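Long-range contacts in amino acid amide racemase (Ochrobactrum anthropi, PDB 6GIO), which binds pyridoxal-5'-phosphate and belongs to the class-III aminotransferase family, whose members share the fold type I architecture and work as dimers or larger assemblies: residues 78-83 with 291-296; 72-77 with 298-303; 103-108 with 280-285; 61-66 with 303-308. One frame throughout, in Å; residues are numbered along the deposited sequence.

Interaction 1: 78-83 with 291-296. With PLP (pyridoxal-5'-phosphate), chain E.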
loop_
_atom_site.group_PDB
_atom_site.type_symbol
_atom_site.label_atom_id
_atom_site.label_comp_id
_atom_site.label_asym_id
_atom_site.label_seq_id
_atom_site.Cartn_x
_atom_site.Cartn_y
_atom_site.Cartn_z
ATOM N N SER C 78 4.320 -9.839 8.765
ATOM C CA SER C 78 3.003 -9.337 9.003
ATOM C C SER C 78 2.898 -8.881 10.439
ATOM O O SER C 78 2.834 -9.731 11.354
ATOM C CB SER C 78 1.919 -10.433 8.766
ATOM O OG SER C 78 0.593 -9.998 9.209
ATOM N N LEU C 79 2.843 -7.568 10.637
ATOM C CA LEU C 79 2.644 -7.017 12.006
ATOM C C LEU C 79 1.232 -7.354 12.555
ATOM O O LEU C 79 1.025 -7.519 13.777
ATOM C CB LEU C 79 2.938 -5.504 12.010
ATOM C CG LEU C 79 2.763 -4.758 13.333
ATOM C CD1 LEU C 79 3.604 -5.338 14.446
ATOM C CD2 LEU C 79 3.106 -3.288 13.154
ATOM N N LEU C 80 0.243 -7.453 11.679
ATOM C CA LEU C 80 -1.104 -7.773 12.175
ATOM C C LEU C 80 -1.166 -9.147 12.830
ATOM O O LEU C 80 -1.859 -9.313 13.835
ATOM C CB LEU C 80 -2.179 -7.594 11.123
ATOM C CG LEU C 80 -2.209 -8.472 9.873
ATOM C CD1 LEU C 80 -2.977 -9.750 10.094
ATOM C CD2 LEU C 80 -2.894 -7.721 8.748
ATOM N N LEU C 81 -0.426 -10.115 12.273
ATOM C CA LEU C 81 -0.234 -11.433 12.917
ATOM C C LEU C 81 0.790 -11.468 14.070
ATOM O O LEU C 81 0.523 -12.087 15.128
ATOM C CB LEU C 81 0.200 -12.459 11.883
ATOM C CG LEU C 81 -0.839 -12.856 10.853
ATOM C CD1 LEU C 81 -0.251 -13.929 9.954
ATOM C CD2 LEU C 81 -2.122 -13.303 11.539
ATOM N N TYR C 82 1.944 -10.818 13.871
ATOM C CA TYR C 82 3.089 -10.990 14.750
ATOM C C TYR C 82 3.860 -9.684 14.962
ATOM O O TYR C 82 4.460 -9.158 14.013
ATOM C CB TYR C 82 4.073 -12.077 14.205
ATOM C CG TYR C 82 3.427 -13.374 13.705
ATOM C CD1 TYR C 82 2.740 -14.230 14.589
ATOM C CD2 TYR C 82 3.531 -13.761 12.361
ATOM C CE1 TYR C 82 2.132 -15.392 14.138
ATOM C CE2 TYR C 82 2.917 -14.913 11.900
ATOM C CZ TYR C 82 2.232 -15.738 12.772
ATOM O OH TYR C 82 1.622 -16.913 12.293
ATOM N N PRO C 83 3.921 -9.194 16.227
ATOM C CA PRO C 83 4.896 -8.199 16.577
ATOM C C PRO C 83 6.247 -8.593 16.083
ATOM O O PRO C 83 6.581 -9.780 16.144
ATOM C CB PRO C 83 4.923 -8.223 18.113
ATOM C CG PRO C 83 3.587 -8.769 18.521
ATOM C CD PRO C 83 3.198 -9.706 17.412
ATOM N N PHE C 291 -9.447 -3.240 12.395
ATOM C CA PHE C 291 -10.251 -2.266 11.715
ATOM C C PHE C 291 -9.617 -1.774 10.431
ATOM O O PHE C 291 -10.322 -1.442 9.499
ATOM C CB PHE C 291 -10.441 -1.092 12.647
ATOM C CG PHE C 291 -11.518 -0.149 12.226
ATOM C CD1 PHE C 291 -12.829 -0.593 12.073
ATOM C CD2 PHE C 291 -11.239 1.199 12.049
ATOM C CE1 PHE C 291 -13.832 0.281 11.713
ATOM C CE2 PHE C 291 -12.222 2.083 11.676
ATOM C CZ PHE C 291 -13.527 1.627 11.508
ATOM N N VAL C 292 -8.293 -1.657 10.413
ATOM C CA VAL C 292 -7.580 -1.275 9.199
ATOM C C VAL C 292 -6.374 -2.194 9.016
ATOM O O VAL C 292 -5.303 -1.914 9.521
ATOM C CB VAL C 292 -7.144 0.205 9.220
ATOM C CG1 VAL C 292 -6.703 0.626 7.829
ATOM C CG2 VAL C 292 -8.288 1.117 9.663
ATOM N N LEU C 293 -6.567 -3.279 8.264
ATOM C CA LEU C 293 -5.598 -4.350 8.134
ATOM C C LEU C 293 -5.004 -4.418 6.756
ATOM O O LEU C 293 -5.734 -4.348 5.749
ATOM C CB LEU C 293 -6.270 -5.690 8.366
ATOM C CG LEU C 293 -6.852 -5.987 9.756
ATOM C CD1 LEU C 293 -7.289 -7.450 9.779
ATOM C CD2 LEU C 293 -5.862 -5.687 10.864
ATOM N N GLN C 294 -3.681 -4.532 6.689
ATOM C CA GLN C 294 -3.024 -4.909 5.437
ATOM C C GLN C 294 -1.945 -5.890 5.797
ATOM O O GLN C 294 -1.072 -5.576 6.613
ATOM C CB GLN C 294 -2.409 -3.727 4.736
ATOM C CG GLN C 294 -3.400 -2.825 4.044
ATOM C CD GLN C 294 -2.698 -1.610 3.496
ATOM O OE1 GLN C 294 -2.233 -0.758 4.268
ATOM N NE2 GLN C 294 -2.559 -1.547 2.171
ATOM N N THR C 295 -1.969 -7.047 5.140
ATOM C CA THR C 295 -1.146 -8.183 5.556
ATOM C C THR C 295 0.332 -7.869 5.884
ATOM O O THR C 295 0.809 -8.206 7.002
ATOM C CB THR C 295 -1.242 -9.328 4.547
ATOM O OG1 THR C 295 -2.614 -9.751 4.459
ATOM C CG2 THR C 295 -0.406 -10.520 5.019
ATOM N N THR C 296 1.037 -7.249 4.938
ATOM C CA THR C 296 2.474 -7.009 5.095
ATOM C C THR C 296 2.848 -5.669 5.677
ATOM O O THR C 296 4.017 -5.351 5.767
ATOM C CB THR C 296 3.251 -7.179 3.768
ATOM O OG1 THR C 296 2.809 -6.196 2.843
ATOM C CG2 THR C 296 3.033 -8.561 3.210
HETATM N N1 PLP E . -7.831 -10.415 -1.528
HETATM C C2 PLP E . -7.687 -11.678 -1.023
HETATM C C2A PLP E . -8.323 -12.878 -1.686
HETATM C C3 PLP E . -6.883 -11.879 0.221
HETATM O O3 PLP E . -6.704 -13.094 0.795
HETATM C C4 PLP E . -6.258 -10.696 0.854
HETATM C C4A PLP E . -5.439 -10.828 2.085
HETATM C C5 PLP E . -6.489 -9.365 0.227
HETATM C C6 PLP E . -7.264 -9.310 -0.943
HETATM C C5A PLP E . -5.842 -8.142 0.902
HETATM O O4P PLP E . -4.390 -8.125 0.883
HETATM P P PLP E . -3.605 -7.129 1.861
HETATM O O1P PLP E . -3.958 -7.699 3.236
HETATM O O2P PLP E . -4.211 -5.741 1.720
HETATM O O3P PLP E . -2.176 -7.253 1.448
HETATM O O HOH W 1 0.259 -5.991 9.099
#
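With chi1 at 171°, Ser78 turns OG away from its own N and brings it against Thr295 O, while Leu80, at chi1 65°, folds CG over its own backbone and sends CD2 toward Gln294 and Thr295. Loop 291-296 lines a cofactor phosphate site at the dimer interface of this fold type I protein, and loop 78-83 packs behind it. Ser78 OG donates to Thr295 O over 2.9 Å, in the carbonyl plane and with a C=O...donor angle of 146°. The same OG accepts from Leu81 N at 3.2 Å, an ST motif, so a single hydroxyl ties the turn at 78-81 to the other loop. Leu80 CD2 rests 3.5 Å from Gln294 O and 4.0 Å from Leu293 CB, an apolar contact beside the polar link. A water accepts from Leu80 N and probably donates to Gln294 O. The phosphate beyond loop 291-296 belongs to a pyridoxal-5'-phosphate also held by Gly112 N and Ser113 OG of the second subunit; Thr295 thus serves a site shared by both chains. It grips one phosphate oxygen twice: Thr295 N donates to O1P at 2.8 Å, and Thr295 OG1 donates to the same O1P at 2.7 Å.

Interaction 2: 72-77 with 298-303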
loop_
_atom_site.group_PDB
_atom_site.type_symbol
_atom_site.label_atom_id
_atom_site.label_comp_id
_atom_site.label_asym_id
_atom_site.label_seq_id
_atom_site.Cartn_x
_atom_site.Cartn_y
_atom_site.Cartn_z
ATOM N N ARG C 72 17.689 -11.185 5.372
ATOM C CA ARG C 72 18.376 -12.423 5.763
ATOM C C ARG C 72 17.788 -13.159 6.973
ATOM O O ARG C 72 17.832 -14.386 7.053
ATOM C CB ARG C 72 19.840 -12.114 6.087
ATOM C CG ARG C 72 20.678 -11.722 4.890
ATOM C CD ARG C 72 21.940 -11.035 5.386
ATOM N NE ARG C 72 22.742 -10.499 4.295
ATOM C CZ ARG C 72 23.875 -9.824 4.467
ATOM N NH1 ARG C 72 24.359 -9.625 5.684
ATOM N NH2 ARG C 72 24.536 -9.383 3.420
ATOM N N ASP C 73 17.293 -12.413 7.952
ATOM C CA ASP C 73 16.810 -12.999 9.175
ATOM C C ASP C 73 15.482 -12.301 9.509
ATOM O O ASP C 73 15.412 -11.412 10.357
ATOM C CB ASP C 73 17.875 -12.855 10.248
ATOM C CG ASP C 73 17.477 -13.476 11.573
ATOM O OD1 ASP C 73 16.502 -14.229 11.610
ATOM O OD2 ASP C 73 18.138 -13.208 12.582
ATOM N N MET C 74 14.445 -12.730 8.788
ATOM C CA MET C 74 13.156 -12.037 8.670
ATOM C C MET C 74 12.195 -12.454 9.754
ATOM O O MET C 74 11.780 -13.640 9.826
ATOM C CB MET C 74 12.519 -12.311 7.310
ATOM C CG MET C 74 11.267 -11.448 7.024
ATOM S SD MET C 74 10.455 -11.842 5.443
ATOM C CE MET C 74 11.471 -10.941 4.337
ATOM N N ALA C 75 11.824 -11.467 10.575
ATOM C CA ALA C 75 11.030 -11.699 11.777
ATOM C C ALA C 75 9.545 -11.728 11.415
ATOM O O ALA C 75 8.746 -10.860 11.809
ATOM C CB ALA C 75 11.323 -10.630 12.806
ATOM N N GLY C 76 9.188 -12.726 10.644
ATOM C CA GLY C 76 7.868 -12.775 10.045
ATOM C C GLY C 76 7.713 -11.711 8.950
ATOM O O GLY C 76 8.665 -10.957 8.642
ATOM N N ALA C 77 6.497 -11.607 8.410
ATOM C CA ALA C 77 6.177 -10.616 7.358
ATOM C C ALA C 77 4.803 -9.958 7.520
ATOM O O ALA C 77 4.187 -9.540 6.514
ATOM C CB ALA C 77 6.310 -11.265 5.968
ATOM N N GLY C 298 3.942 -3.081 8.319
ATOM C CA GLY C 298 4.750 -3.193 9.518
ATOM C C GLY C 298 5.696 -4.356 9.436
ATOM O O GLY C 298 6.137 -4.845 10.460
ATOM N N ASN C 299 6.022 -4.786 8.200
ATOM C CA ASN C 299 6.876 -5.913 8.013
ATOM C C ASN C 299 8.260 -5.453 8.446
ATOM O O ASN C 299 8.556 -4.267 8.412
ATOM C CB ASN C 299 6.890 -6.377 6.545
ATOM C CG ASN C 299 7.453 -5.334 5.624
ATOM O OD1 ASN C 299 8.680 -5.160 5.567
ATOM N ND2 ASN C 299 6.556 -4.565 4.949
ATOM N N PRO C 300 9.105 -6.398 8.884
ATOM C CA PRO C 300 10.369 -6.058 9.509
ATOM C C PRO C 300 11.412 -5.423 8.578
ATOM O O PRO C 300 12.329 -4.735 9.067
ATOM C CB PRO C 300 10.850 -7.391 10.032
ATOM C CG PRO C 300 10.166 -8.427 9.215
ATOM C CD PRO C 300 8.823 -7.835 8.933
ATOM N N VAL C 301 11.264 -5.618 7.265
ATOM C CA VAL C 301 12.214 -5.061 6.297
ATOM C C VAL C 301 12.008 -3.558 6.095
ATOM O O VAL C 301 12.943 -2.772 6.244
ATOM C CB VAL C 301 12.115 -5.810 4.964
ATOM C CG1 VAL C 301 13.068 -5.217 3.947
ATOM C CG2 VAL C 301 12.433 -7.295 5.190
ATOM N N ALA C 302 10.767 -3.154 5.803
ATOM C CA ALA C 302 10.435 -1.779 5.567
ATOM C C ALA C 302 10.632 -1.012 6.843
ATOM O O ALA C 302 11.177 0.084 6.779
ATOM C CB ALA C 302 8.988 -1.655 5.096
ATOM N N THR C 303 10.215 -1.583 7.996
ATOM C CA THR C 303 10.365 -0.841 9.278
ATOM C C THR C 303 11.818 -0.698 9.692
ATOM O O THR C 303 12.193 0.347 10.222
ATOM C CB THR C 303 9.519 -1.401 10.445
ATOM O OG1 THR C 303 9.815 -2.770 10.669
ATOM C CG2 THR C 303 8.052 -1.296 10.123
#
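Pro300, the first residue of helix 300-315, presses its ring into the loop 72-77, and apolar contacts gather round it. Met74 CG lies 3.9 Å from Pro300 CG, the methionine chain running at about a right angle to the ring. Near its end that chain bends (chi3 -81°), which carries CE to 3.9 Å from Val301 CG2. Ala75 CB adds a looser touch on Pro300 CB, at 4.3 Å. The contact between a carbonyl and the ring is tighter: Gly76 O is 3.0 Å from Pro300 CG, and Pro300 CD is almost as near. An inverse gamma turn centred on Ala75, closed by a weak bond from Gly76 N to Met74 O, accompanies this bend of the loop. The polar bonds do not join the two segments to each other. Asn299 is the N-cap: its OD1 accepts an almost straight bond (178°) from Ala302 N at 2.9 Å and a weak one from Val301 N, while ND2 is held by Thr296 O. Asn299 O in turn accepts from both Thr303 N and Thr303 OG1, the hydroxyl sitting above the carbonyl plane at 3.0 Å. Across the dimer interface, Ala77 N is bonded to Ser50 OG of the second subunit. The chemistry implies a joint made mainly by packing on the proline of a capped helix start, perhaps with some C-H...O attraction at Gly76 O.

Interaction 3: 103-108 with 280-285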
loop_
_atom_site.group_PDB
_atom_site.type_symbol
_atom_site.label_atom_id
_atom_site.label_comp_id
_atom_site.label_asym_id
_atom_site.label_seq_id
_atom_site.Cartn_x
_atom_site.Cartn_y
_atom_site.Cartn_z
ATOM N N GLU C 103 -1.524 9.234 26.103
ATOM C CA GLU C 103 -1.324 7.973 25.416
ATOM C C GLU C 103 -1.515 8.125 23.884
ATOM O O GLU C 103 -2.444 8.806 23.402
ATOM C CB GLU C 103 -2.273 6.920 25.988
ATOM C CG GLU C 103 -1.996 6.539 27.455
ATOM C CD GLU C 103 -0.872 5.512 27.605
ATOM O OE1 GLU C 103 -0.564 4.774 26.625
ATOM O OE2 GLU C 103 -0.299 5.415 28.714
ATOM N N ARG C 104 -0.589 7.549 23.129
ATOM C CA ARG C 104 -0.640 7.588 21.671
ATOM C C ARG C 104 -0.221 6.214 21.138
ATOM O O ARG C 104 0.434 5.428 21.838
ATOM C CB ARG C 104 0.293 8.666 21.111
ATOM C CG ARG C 104 -0.008 10.065 21.631
ATOM C CD ARG C 104 0.930 11.101 21.050
ATOM N NE ARG C 104 2.282 10.869 21.520
ATOM C CZ ARG C 104 3.384 11.155 20.862
ATOM N NH1 ARG C 104 3.352 11.724 19.673
ATOM N NH2 ARG C 104 4.538 10.874 21.416
ATOM N N ARG C 105 -0.631 5.907 19.924
ATOM C CA ARG C 105 -0.211 4.671 19.262
ATOM C C ARG C 105 0.043 4.947 17.777
ATOM O O ARG C 105 -0.357 6.002 17.220
ATOM C CB ARG C 105 -1.279 3.600 19.380
ATOM C CG ARG C 105 -1.732 3.280 20.795
ATOM C CD ARG C 105 -0.674 2.508 21.547
ATOM N NE ARG C 105 -1.090 2.042 22.858
ATOM C CZ ARG C 105 -1.005 2.730 23.998
ATOM N NH1 ARG C 105 -0.529 3.954 24.002
ATOM N NH2 ARG C 105 -1.399 2.173 25.148
ATOM N N VAL C 106 0.661 3.939 17.160
ATOM C CA VAL C 106 1.153 3.992 15.797
ATOM C C VAL C 106 0.576 2.849 14.970
ATOM O O VAL C 106 0.554 1.694 15.397
ATOM C CB VAL C 106 2.652 3.843 15.793
ATOM C CG1 VAL C 106 3.204 4.089 14.388
ATOM C CG2 VAL C 106 3.227 4.814 16.810
ATOM N N TRP C 107 0.070 3.184 13.809
ATOM C CA TRP C 107 -0.346 2.196 12.835
ATOM C C TRP C 107 0.621 2.341 11.722
ATOM O O TRP C 107 1.001 3.428 11.421
ATOM C CB TRP C 107 -1.759 2.546 12.349
ATOM C CG TRP C 107 -2.292 1.834 11.147
ATOM C CD1 TRP C 107 -3.107 0.763 11.155
ATOM C CD2 TRP C 107 -2.121 2.214 9.756
ATOM N NE1 TRP C 107 -3.429 0.413 9.859
ATOM C CE2 TRP C 107 -2.853 1.298 8.984
ATOM C CE3 TRP C 107 -1.411 3.243 9.092
ATOM C CZ2 TRP C 107 -2.920 1.367 7.581
ATOM C CZ3 TRP C 107 -1.466 3.288 7.657
ATOM C CH2 TRP C 107 -2.213 2.344 6.947
ATOM N N PHE C 108 0.957 1.248 11.061
ATOM C CA PHE C 108 1.810 1.269 9.869
ATOM C C PHE C 108 1.111 0.871 8.589
ATOM O O PHE C 108 0.234 0.005 8.601
ATOM C CB PHE C 108 2.964 0.295 10.065
ATOM C CG PHE C 108 3.992 0.775 11.041
ATOM C CD1 PHE C 108 4.796 1.882 10.740
ATOM C CD2 PHE C 108 4.137 0.148 12.287
ATOM C CE1 PHE C 108 5.731 2.353 11.646
ATOM C CE2 PHE C 108 5.102 0.590 13.180
ATOM C CZ PHE C 108 5.887 1.703 12.878
ATOM N N GLY C 280 -1.320 8.815 16.460
ATOM C CA GLY C 280 -2.545 9.400 16.908
ATOM C C GLY C 280 -2.794 9.108 18.371
ATOM O O GLY C 280 -2.027 8.387 18.980
ATOM N N PRO C 281 -3.839 9.704 18.941
ATOM C CA PRO C 281 -4.099 9.466 20.364
ATOM C C PRO C 281 -4.681 8.043 20.531
ATOM O O PRO C 281 -5.287 7.517 19.589
ATOM C CB PRO C 281 -5.123 10.550 20.755
ATOM C CG PRO C 281 -5.588 11.172 19.499
ATOM C CD PRO C 281 -4.825 10.611 18.327
ATOM N N GLN C 282 -4.496 7.435 21.703
ATOM C CA GLN C 282 -4.906 6.032 21.911
ATOM C C GLN C 282 -6.414 5.790 21.750
ATOM O O GLN C 282 -6.849 4.797 21.162
ATOM C CB GLN C 282 -4.435 5.515 23.276
ATOM C CG GLN C 282 -4.821 4.064 23.485
ATOM C CD GLN C 282 -4.440 3.540 24.830
ATOM O OE1 GLN C 282 -4.383 4.290 25.820
ATOM N NE2 GLN C 282 -4.169 2.223 24.891
ATOM N N TRP C 283 -7.217 6.721 22.230
ATOM C CA TRP C 283 -8.655 6.529 22.172
ATOM C C TRP C 283 -9.138 6.438 20.721
ATOM O O TRP C 283 -10.080 5.744 20.451
ATOM C CB TRP C 283 -9.414 7.605 22.974
ATOM C CG TRP C 283 -9.465 9.002 22.378
ATOM C CD1 TRP C 283 -8.578 10.021 22.579
ATOM C CD2 TRP C 283 -10.473 9.525 21.523
ATOM N NE1 TRP C 283 -8.958 11.123 21.876
ATOM C CE2 TRP C 283 -10.129 10.849 21.232
ATOM C CE3 TRP C 283 -11.643 9.003 20.981
ATOM C CZ2 TRP C 283 -10.915 11.662 20.411
ATOM C CZ3 TRP C 283 -12.407 9.799 20.150
ATOM C CH2 TRP C 283 -12.039 11.115 19.876
ATOM N N VAL C 284 -8.461 7.083 19.788
ATOM C CA VAL C 284 -8.775 6.904 18.356
ATOM C C VAL C 284 -8.136 5.636 17.793
ATOM O O VAL C 284 -8.795 4.844 17.105
ATOM C CB VAL C 284 -8.246 8.105 17.541
ATOM C CG1 VAL C 284 -8.398 7.880 16.031
ATOM C CG2 VAL C 284 -8.917 9.383 18.000
ATOM N N MET C 285 -6.849 5.460 18.071
ATOM C CA MET C 285 -6.028 4.477 17.380
ATOM C C MET C 285 -6.357 3.043 17.808
ATOM O O MET C 285 -6.187 2.079 17.039
ATOM C CB MET C 285 -4.546 4.806 17.566
ATOM C CG MET C 285 -4.156 6.150 17.005
ATOM S SD MET C 285 -4.413 6.332 15.210
ATOM C CE MET C 285 -3.360 5.057 14.563
#
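Arg105 and Gly280 form an antiparallel hydrogen-bonded pair, and the dense part of the contact is built on it. Arg105 N reaches Gly280 O at 3.0 Å and Gly280 N reaches Arg105 O at 3.1 Å. Met285, on the short helix that follows, turns back over this pair: its SD fills the side of Gly280 where a beta carbon would sit, its CB meets Arg105 CB at 3.9 Å, and its CE meets Trp107 CB at 3.7 Å. The buried Arg105 guanidinium is packed as closely: over one face lies the Gln282 amide, its plane 38° off, with NE2 bonded to Asp286 OD2. A bend at chi2 (-73°) swings this guanidinium back toward Glu103, whose OE1 takes both NH1, at 2.7 Å, and NH2, end-on; NH1 also donates to Arg104 O. The solvent side is looser, where exposed Glu103 runs alongside partly exposed Gln282, CB 3.4 Å from OE1; there Gln282 N donates to Glu103 O over 3.0 Å. Strand 104-109 is an outermost strand of its mixed sheet within this chain, though Val106 is backbone-bonded to the second subunit, and its antiparallel neighbour 276-281 suits the large-domain sheet of fold type I enzymes.

Interaction 4: 61-66 with 303-308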
loop_
_atom_site.group_PDB
_atom_site.type_symbol
_atom_site.label_atom_id
_atom_site.label_comp_id
_atom_site.label_asym_id
_atom_site.label_seq_id
_atom_site.Cartn_x
_atom_site.Cartn_y
_atom_site.Cartn_z
ATOM N N PRO C 61 24.539 3.400 2.978
ATOM C CA PRO C 61 24.958 2.271 3.826
ATOM C C PRO C 61 24.069 1.964 5.041
ATOM O O PRO C 61 23.951 0.800 5.391
ATOM C CB PRO C 61 26.413 2.635 4.268
ATOM C CG PRO C 61 26.688 3.997 3.746
ATOM C CD PRO C 61 25.656 4.315 2.685
ATOM N N ALA C 62 23.464 2.956 5.691
ATOM C CA ALA C 62 22.602 2.666 6.853
ATOM C C ALA C 62 21.370 1.874 6.393
ATOM O O ALA C 62 20.912 0.939 7.055
ATOM C CB ALA C 62 22.181 3.948 7.564
ATOM N N ILE C 63 20.831 2.251 5.243
ATOM C CA ILE C 63 19.614 1.615 4.748
ATOM C C ILE C 63 19.973 0.250 4.195
ATOM O O ILE C 63 19.274 -0.739 4.479
ATOM C CB ILE C 63 18.901 2.478 3.699
ATOM C CG1 ILE C 63 18.361 3.732 4.404
ATOM C CG2 ILE C 63 17.786 1.696 3.037
ATOM C CD1 ILE C 63 17.883 4.761 3.426
ATOM N N VAL C 64 21.077 0.187 3.446
ATOM C CA VAL C 64 21.578 -1.094 2.941
ATOM C C VAL C 64 21.750 -2.099 4.114
ATOM O O VAL C 64 21.196 -3.203 4.080
ATOM C CB VAL C 64 22.894 -0.924 2.167
ATOM C CG1 VAL C 64 23.563 -2.258 1.946
ATOM C CG2 VAL C 64 22.627 -0.270 0.829
ATOM N N GLU C 65 22.476 -1.702 5.151
ATOM C CA GLU C 65 22.650 -2.569 6.324
ATOM C C GLU C 65 21.321 -3.027 6.946
ATOM O O GLU C 65 21.177 -4.199 7.226
ATOM C CB GLU C 65 23.538 -1.926 7.401
ATOM N N ALA C 66 20.380 -2.123 7.215
ATOM C CA ALA C 66 19.107 -2.511 7.856
ATOM C C ALA C 66 18.323 -3.495 6.997
ATOM O O ALA C 66 17.773 -4.457 7.501
ATOM C CB ALA C 66 18.248 -1.279 8.168
ATOM N N THR C 303 10.215 -1.583 7.996
ATOM C CA THR C 303 10.365 -0.841 9.278
ATOM C C THR C 303 11.818 -0.698 9.692
ATOM O O THR C 303 12.193 0.347 10.222
ATOM C CB THR C 303 9.519 -1.401 10.445
ATOM O OG1 THR C 303 9.815 -2.770 10.669
ATOM C CG2 THR C 303 8.052 -1.296 10.123
ATOM N N ALA C 304 12.649 -1.713 9.425
ATOM C CA ALA C 304 14.079 -1.569 9.660
ATOM C C ALA C 304 14.665 -0.404 8.813
ATOM O O ALA C 304 15.456 0.396 9.327
ATOM C CB ALA C 304 14.838 -2.877 9.413
ATOM N N ALA C 305 14.288 -0.310 7.524
ATOM C CA ALA C 305 14.750 0.795 6.687
ATOM C C ALA C 305 14.349 2.150 7.312
ATOM O O ALA C 305 15.118 3.104 7.344
ATOM C CB ALA C 305 14.220 0.657 5.266
ATOM N N GLY C 306 13.139 2.227 7.821
ATOM C CA GLY C 306 12.675 3.467 8.457
ATOM C C GLY C 306 13.468 3.848 9.695
ATOM O O GLY C 306 13.697 5.031 9.965
ATOM N N ARG C 307 13.876 2.842 10.466
ATOM C CA ARG C 307 14.686 3.118 11.656
ATOM C C ARG C 307 16.013 3.714 11.225
ATOM O O ARG C 307 16.492 4.648 11.856
ATOM C CB ARG C 307 14.922 1.865 12.486
ATOM C CG ARG C 307 13.676 1.342 13.124
ATOM C CD ARG C 307 14.026 0.545 14.340
ATOM N NE ARG C 307 14.380 1.442 15.426
ATOM C CZ ARG C 307 15.269 1.162 16.378
ATOM N NH1 ARG C 307 15.925 -0.001 16.399
ATOM N NH2 ARG C 307 15.502 2.054 17.316
ATOM N N ALA C 308 16.592 3.170 10.147
ATOM C CA ALA C 308 17.850 3.665 9.616
ATOM C C ALA C 308 17.680 5.088 9.111
ATOM O O ALA C 308 18.549 5.944 9.298
ATOM C CB ALA C 308 18.376 2.761 8.496
#
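Ala62 O accepts from Ala66 N at 3.1 Å inside its own helix and is touched across the contact by Ala308 CB, 3.4 Å away. The motif is a close, roughly antiparallel helix pair: the axes of 61-66 and 303-308 approach to 8.3 Å, with 152° between their directions. Small residues one turn apart, Ala62 and Ala66 on one helix and Ala304 and Ala308 on the other, allow such nearness, since methyl groups rest on the facing backbone. Ala66 CB sits 3.5 Å from Ala304 O and 4.0 Å from Ala304 CB, while Ala304 CB returns the contact, 3.8 Å from Ala66 O. Ala66 CB also touches the methyl of Ala308, whose CB therefore lies against both Ala62 and Ala66. Ala304 O accepts from Ala308 N, and Ala66 O is bonded to Ser70 OG; what meets across the pair is methyl and carbonyl in van der Waals contact. Away from the partly exposed alanines the interface becomes more buried, where Ile63 and Ala305 meet and where Leu56 and Val309 pack on Ile63. On another flank of helix 300-315, Arg307 forms a salt bridge with Asp93 of helix 85-97. In Ile63, chi1 of -68° puts CG1 beside the backbone N and CG2 anti to it, and the branches reach different alanines: CG1 lies 4.2 Å from Ala308 CB, and CG2 4.3 Å from Ala305 CB.

Interactions 1 and 2 are wholly buried at the dimer interface and follow one another along the same two chain passages, touching where Leu79 CB packs on Gly298 O. Interactions 3 and 4 are only partly buried. Helix 300-315 serves interactions 2 and 4, which share Thr303: its capped start meets a loop, and its next turns meet helix 61-72. Interaction 3 adjoins interaction 1 through Trp107 NE1, probably hydrogen-bonded to Val292 O. Chemistry follows place: hydroxyl, water and phosphate bonds at the cofactor, proline packing at the helix start, strand pairing with a buried arginine salt-bridged to an exposed glutamate, and alanine and isoleucine packing between helices.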